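Local coordinates for protein glutamine synthetase (Streptomyces coelicolor, PDB 4BAX) that belongs to the glutamine synthetase family, pairing a beta-Grasp domain with a catalytic domain in a subunit of a ten-chain assembly, at residues A[30-33]-A[34-38]; A[299-302]-A[303-306]. All blocks are in the same frame, centred on the assembly; numbering follows the deposited sequence.

Contact 1 (A[30-33]-A[34-38])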
ATOM      1  N   ALA A  30      28.669 -40.069 -23.887  1.00 68.85           N
ATOM      2  CA  ALA A  30      29.181 -39.344 -25.043  1.00 72.37           C
ATOM      3  C   ALA A  30      28.026 -38.964 -25.973  1.00 75.23           C
ATOM      4  O   ALA A  30      27.230 -39.825 -26.368  1.00 75.58           O
ATOM      5  CB  ALA A  30      30.202 -40.208 -25.794  1.00 72.81           C
ATOM      6  N   PRO A  31      27.926 -37.662 -26.305  1.00 77.50           N
ATOM      7  CA  PRO A  31      26.789 -37.121 -27.066  1.00 78.64           C
ATOM      8  C   PRO A  31      26.687 -37.674 -28.497  1.00 79.52           C
ATOM      9  O   PRO A  31      27.696 -37.836 -29.194  1.00 79.61           O
ATOM     10  CB  PRO A  31      27.082 -35.615 -27.107  1.00 78.54           C
ATOM     11  CG  PRO A  31      27.900 -35.329 -25.884  1.00 78.35           C
ATOM     12  CD  PRO A  31      28.553 -36.635 -25.449  1.00 78.10           C
ATOM     13  N   ALA A  32      25.459 -37.964 -28.912  1.00 79.95           N
ATOM     14  CA  ALA A  32      25.162 -38.448 -30.251  1.00 80.11           C
ATOM     15  C   ALA A  32      23.691 -38.125 -30.487  1.00 79.96           C
ATOM     16  O   ALA A  32      22.925 -37.946 -29.532  1.00 79.93           O
ATOM     17  CB  ALA A  32      25.412 -39.943 -30.355  1.00 80.31           C
ATOM     18  N   GLY A  33      23.291 -38.059 -31.752  1.00 79.64           N
ATOM     19  CA  GLY A  33      22.001 -37.478 -32.102  1.00 78.86           C
ATOM     20  C   GLY A  33      20.858 -38.469 -32.022  1.00 78.00           C
ATOM     21  O   GLY A  33      20.724 -39.371 -32.873  1.00 78.56           O
ATOM     22  N   LEU A  34      20.028 -38.280 -30.996  1.00 75.94           N
ATOM     23  CA  LEU A  34      18.721 -38.934 -30.871  1.00 73.45           C
ATOM     24  C   LEU A  34      18.839 -40.440 -30.580  1.00 70.97           C
ATOM     25  O   LEU A  34      18.277 -40.926 -29.591  1.00 70.57           O
ATOM     26  CB  LEU A  34      17.884 -38.695 -32.134  1.00 73.41           C
ATOM     27  CG  LEU A  34      16.368 -38.660 -31.982  1.00 73.10           C
ATOM     28  CD1 LEU A  34      16.074 -37.688 -30.873  1.00 72.83           C
ATOM     29  CD2 LEU A  34      15.739 -38.175 -33.269  1.00 72.97           C
ATOM     30  N   ASP A  35      19.599 -41.151 -31.421  1.00 68.96           N
ATOM     31  CA  ASP A  35      19.726 -42.611 -31.348  1.00 66.98           C
ATOM     32  C   ASP A  35      20.442 -43.059 -30.085  1.00 63.40           C
ATOM     33  O   ASP A  35      20.196 -44.160 -29.587  1.00 63.27           O
ATOM     34  CB  ASP A  35      20.457 -43.152 -32.590  1.00 68.51           C
ATOM     35  CG  ASP A  35      19.713 -42.883 -33.884  1.00 69.90           C
ATOM     36  OD1 ASP A  35      18.543 -42.444 -33.827  1.00 70.32           O
ATOM     37  OD2 ASP A  35      20.307 -43.110 -34.966  1.00 70.47           O
ATOM     38  N   ALA A  36      21.342 -42.215 -29.583  1.00 60.08           N
ATOM     39  CA  ALA A  36      22.060 -42.530 -28.355  1.00 56.89           C
ATOM     40  C   ALA A  36      21.257 -42.100 -27.130  1.00 53.46           C
ATOM     41  O   ALA A  36      21.594 -42.462 -25.990  1.00 53.54           O
ATOM     42  CB  ALA A  36      23.433 -41.863 -28.353  1.00 56.73           C
ATOM     43  N   LEU A  37      20.152 -41.392 -27.359  1.00 49.70           N
ATOM     44  CA  LEU A  37      19.371 -40.931 -26.225  1.00 45.67           C
ATOM     45  C   LEU A  37      18.468 -42.010 -25.698  1.00 43.56           C
ATOM     46  O   LEU A  37      17.691 -42.604 -26.447  1.00 43.26           O
ATOM     47  CB  LEU A  37      18.546 -39.706 -26.598  1.00 43.80           C
ATOM     48  CG  LEU A  37      19.360 -38.445 -26.844  1.00 42.32           C
ATOM     49  CD1 LEU A  37      18.474 -37.411 -27.490  1.00 41.78           C
ATOM     50  CD2 LEU A  37      19.931 -37.937 -25.511  1.00 41.77           C
ATOM     51  N   PRO A  38      18.552 -42.246 -24.390  1.00 42.27           N
ATOM     52  CA  PRO A  38      17.770 -43.317 -23.773  1.00 42.19           C
ATOM     53  C   PRO A  38      16.266 -43.017 -23.848  1.00 42.17           C
ATOM     54  O   PRO A  38      15.855 -41.853 -23.735  1.00 41.68           O
ATOM     55  CB  PRO A  38      18.254 -43.318 -22.308  1.00 41.93           C
ATOM     56  CG  PRO A  38      18.992 -42.025 -22.113  1.00 41.57           C
ATOM     57  CD  PRO A  38      19.519 -41.629 -23.464  1.00 41.54           C
TER
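Leu34 follows Gly33 at a sharp reversal, and the amide beyond it folds back: Asp35 N donates to Gly33 O at 2.6 Å, with the donor tilted 29° from the carbonyl plane. With its positive phi of 71°, Leu34 is the central residue of a classic gamma turn. Its CB still lies against Gly33, but the bond to it leads away from 30-33, and the side chain touches Pro61 of strand 56-66. At Asp35, CG lies beside the residue's own backbone N (chi1 -62°), so the side chain merely runs beside the gamma-turn carbonyl, CG 3.8 Å from Gly33 O. A type I beta turn from Leu34 to Leu37 overlaps this first bend, closed by Leu37 N to Leu34 O at 3.0 Å. The two overlapping turns reverse the chain at the surface of the beta-Grasp domain, in the loop joining strand 20-28 to strand 40-43. They carry Ala36 back over the incoming chain, where its methyl comes up against the flank of the Ala32 methyl, CB to CB at 3.4 Å. Leu37 comes near the first segment through CG, 4.5 Å from Ala32 O, but packs mainly inward, against Ile27, Pro61, Ile75 and Val77 from three strands of the domain's sheet. Pro38 leads on toward strand 40-43, touching Lys25 and Ile27, while its carbonyl O is hydrogen-bonded to Tyr8 OH.

Contact 2 (A[299-302]-A[303-306])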
ATOM      1  N   ARG A 299      -7.715 -19.089 -47.889  1.00 34.31           N
ATOM      2  CA  ARG A 299      -7.361 -17.993 -48.769  1.00 35.08           C
ATOM      3  C   ARG A 299      -6.248 -18.375 -49.763  1.00 34.83           C
ATOM      4  O   ARG A 299      -5.283 -19.069 -49.409  1.00 34.23           O
ATOM      5  CB  ARG A 299      -6.942 -16.762 -47.956  1.00 35.86           C
ATOM      6  CG  ARG A 299      -6.341 -15.662 -48.824  1.00 37.12           C
ATOM      7  CD  ARG A 299      -6.039 -14.398 -48.063  1.00 38.60           C
ATOM      8  NE  ARG A 299      -4.785 -14.492 -47.327  1.00 40.23           N
ATOM      9  CZ  ARG A 299      -4.077 -13.433 -46.940  1.00 41.78           C
ATOM     10  NH1 ARG A 299      -4.498 -12.208 -47.247  1.00 42.45           N
ATOM     11  NH2 ARG A 299      -2.941 -13.592 -46.264  1.00 41.92           N
ATOM     12  N   ILE A 300      -6.421 -17.932 -51.008  1.00 34.99           N
ATOM     13  CA  ILE A 300      -5.371 -17.976 -52.017  1.00 35.12           C
ATOM     14  C   ILE A 300      -4.767 -16.593 -52.157  1.00 35.90           C
ATOM     15  O   ILE A 300      -5.405 -15.678 -52.691  1.00 36.32           O
ATOM     16  CB  ILE A 300      -5.925 -18.398 -53.396  1.00 34.21           C
ATOM     17  CG1 ILE A 300      -6.441 -19.840 -53.349  1.00 32.80           C
ATOM     18  CG2 ILE A 300      -4.861 -18.229 -54.476  1.00 34.46           C
ATOM     19  CD1 ILE A 300      -7.542 -20.117 -54.328  1.00 32.20           C
ATOM     20  N   PRO A 301      -3.499 -16.456 -51.748  1.00 36.04           N
ATOM     21  CA  PRO A 301      -2.824 -15.157 -51.755  1.00 36.59           C
ATOM     22  C   PRO A 301      -2.747 -14.608 -53.171  1.00 38.02           C
ATOM     23  O   PRO A 301      -2.708 -15.376 -54.136  1.00 38.23           O
ATOM     24  CB  PRO A 301      -1.423 -15.490 -51.226  1.00 35.90           C
ATOM     25  CG  PRO A 301      -1.588 -16.767 -50.475  1.00 35.46           C
ATOM     26  CD  PRO A 301      -2.615 -17.527 -51.258  1.00 35.59           C
ATOM     27  N   TRP A 302      -2.754 -13.292 -53.293  1.00 39.30           N
ATOM     28  CA  TRP A 302      -2.781 -12.652 -54.601  1.00 41.42           C
ATOM     29  C   TRP A 302      -1.523 -13.009 -55.433  1.00 43.07           C
ATOM     30  O   TRP A 302      -1.609 -13.112 -56.662  1.00 43.04           O
ATOM     31  CB  TRP A 302      -2.960 -11.131 -54.463  1.00 41.76           C
ATOM     32  CG  TRP A 302      -1.825 -10.441 -53.783  1.00 42.20           C
ATOM     33  CD1 TRP A 302      -1.673 -10.239 -52.436  1.00 42.34           C
ATOM     34  CD2 TRP A 302      -0.692  -9.826 -54.411  1.00 42.68           C
ATOM     35  NE1 TRP A 302      -0.502  -9.563 -52.189  1.00 42.52           N
ATOM     36  CE2 TRP A 302       0.118  -9.291 -53.381  1.00 42.63           C
ATOM     37  CE3 TRP A 302      -0.275  -9.682 -55.742  1.00 43.02           C
ATOM     38  CZ2 TRP A 302       1.320  -8.622 -53.644  1.00 42.87           C
ATOM     39  CZ3 TRP A 302       0.917  -9.014 -56.002  1.00 43.19           C
ATOM     40  CH2 TRP A 302       1.699  -8.490 -54.955  1.00 43.14           C
ATOM     41  N   GLN A 303      -0.374 -13.199 -54.768  1.00 44.84           N
ATOM     42  CA  GLN A 303       0.864 -13.567 -55.464  1.00 46.70           C
ATOM     43  C   GLN A 303       0.721 -14.936 -56.088  1.00 48.19           C
ATOM     44  O   GLN A 303       1.262 -15.190 -57.161  1.00 48.77           O
ATOM     45  CB  GLN A 303       2.061 -13.604 -54.509  1.00 47.31           C
ATOM     46  CG  GLN A 303       2.350 -12.341 -53.730  1.00 47.92           C
ATOM     47  CD  GLN A 303       1.772 -12.375 -52.330  1.00 48.36           C
ATOM     48  OE1 GLN A 303       0.744 -13.013 -52.080  1.00 48.40           O
ATOM     49  NE2 GLN A 303       2.428 -11.675 -51.407  1.00 48.47           N
ATOM     50  N   VAL A 304       0.057 -15.837 -55.382  1.00 48.36           N
ATOM     51  CA  VAL A 304      -0.114 -17.187 -55.886  1.00 48.37           C
ATOM     52  C   VAL A 304      -0.988 -17.152 -57.137  1.00 49.35           C
ATOM     53  O   VAL A 304      -0.693 -17.831 -58.129  1.00 49.78           O
ATOM     54  CB  VAL A 304      -0.731 -18.119 -54.815  1.00 46.69           C
ATOM     55  CG1 VAL A 304      -1.113 -19.491 -55.417  1.00 46.30           C
ATOM     56  CG2 VAL A 304       0.242 -18.304 -53.669  1.00 45.79           C
ATOM     57  N   GLU A 305      -2.068 -16.363 -57.099  1.00 50.48           N
ATOM     58  CA  GLU A 305      -2.928 -16.274 -58.275  1.00 51.34           C
ATOM     59  C   GLU A 305      -2.277 -15.537 -59.417  1.00 51.81           C
ATOM     60  O   GLU A 305      -2.474 -15.891 -60.571  1.00 51.86           O
ATOM     61  CB  GLU A 305      -4.252 -15.634 -57.927  1.00 52.33           C
ATOM     62  CG  GLU A 305      -5.207 -15.592 -59.128  1.00 53.25           C
ATOM     63  CD  GLU A 305      -5.034 -14.324 -59.927  1.00 54.31           C
ATOM     64  OE1 GLU A 305      -5.015 -13.252 -59.285  1.00 54.37           O
ATOM     65  OE2 GLU A 305      -4.951 -14.379 -61.186  1.00 55.10           O
ATOM     66  N   LYS A 306      -1.488 -14.522 -59.092  1.00 52.32           N
ATOM     67  CA  LYS A 306      -0.739 -13.784 -60.107  1.00 53.33           C
ATOM     68  C   LYS A 306       0.322 -14.648 -60.761  1.00 53.34           C
ATOM     69  O   LYS A 306       0.497 -14.633 -61.976  1.00 53.54           O
ATOM     70  CB  LYS A 306      -0.088 -12.532 -59.503  1.00 54.15           C
ATOM     71  CG  LYS A 306       0.672 -11.681 -60.521  1.00 55.18           C
ATOM     72  CD  LYS A 306      -0.272 -11.254 -61.638  1.00 56.04           C
ATOM     73  CE  LYS A 306       0.384 -10.343 -62.690  1.00 56.45           C
ATOM     74  NZ  LYS A 306      -0.401 -10.302 -63.979  1.00 56.51           N
TER
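Pro301 occupies the N-cap position of helix 302-307, and its carbonyl O accepts a hydrogen bond from Glu305 N at 3.2 Å and a weak one from Val304 N at 3.1 Å. The following i to i+4 bond runs from Lys306 N to Trp302 O at 2.8 Å. On one flank the indole of Trp302 and the side chain of Gln303 lie stacked, ring and amide planes 10° apart. Gln303 CG makes a CH-pi contact over the six-membered ring, 3.8 Å from its centroid, and a bend at chi2 (97°) lays the amide over the NE1 rim of the pyrrole ring, with CD 3.6 Å from Trp302 NE1. OE1 then ends 3.4 Å from Pro301 CB. This is a strand-to-helix junction: strand 298-300, between strands 289-291 and 312-314, runs through the N-cap proline straight into the short helix. Val304 covers the buried flank, CG2 3.8 Å from Pro301 CD, while CG1 meets Ile300 CG2 at 4.1 Å, the two side chains crossing at about a right angle. Helix 244-253 backs this apolar cluster through Tyr244 and Ile247, whereas Trp302 packs on Asp56 of the second subunit.

Overall arrangement
From the N terminus, the chain runs through strands 3-11 and 20-28 of the five-stranded sheet and then reaches contact 1, whose turns bend the loop that leads to strand 40-43, outermost in this chain's sheet. That sheet is completed by strands 56-66 and 75-82 before the chain enters the larger mixed sheet. Contact 2 comes much later, joining strand 298-300 of that second sheet to helix 302-307, ahead of strand 312-314 and the long helix 323-341. The two follow in series, neither nested nor crossed. The centres of contacts 1 and 2 lie about 44 Å apart, their nearest atoms about 32 Å. Contact 1 touches no other subunit, whereas contact 2 lies at a subunit interface.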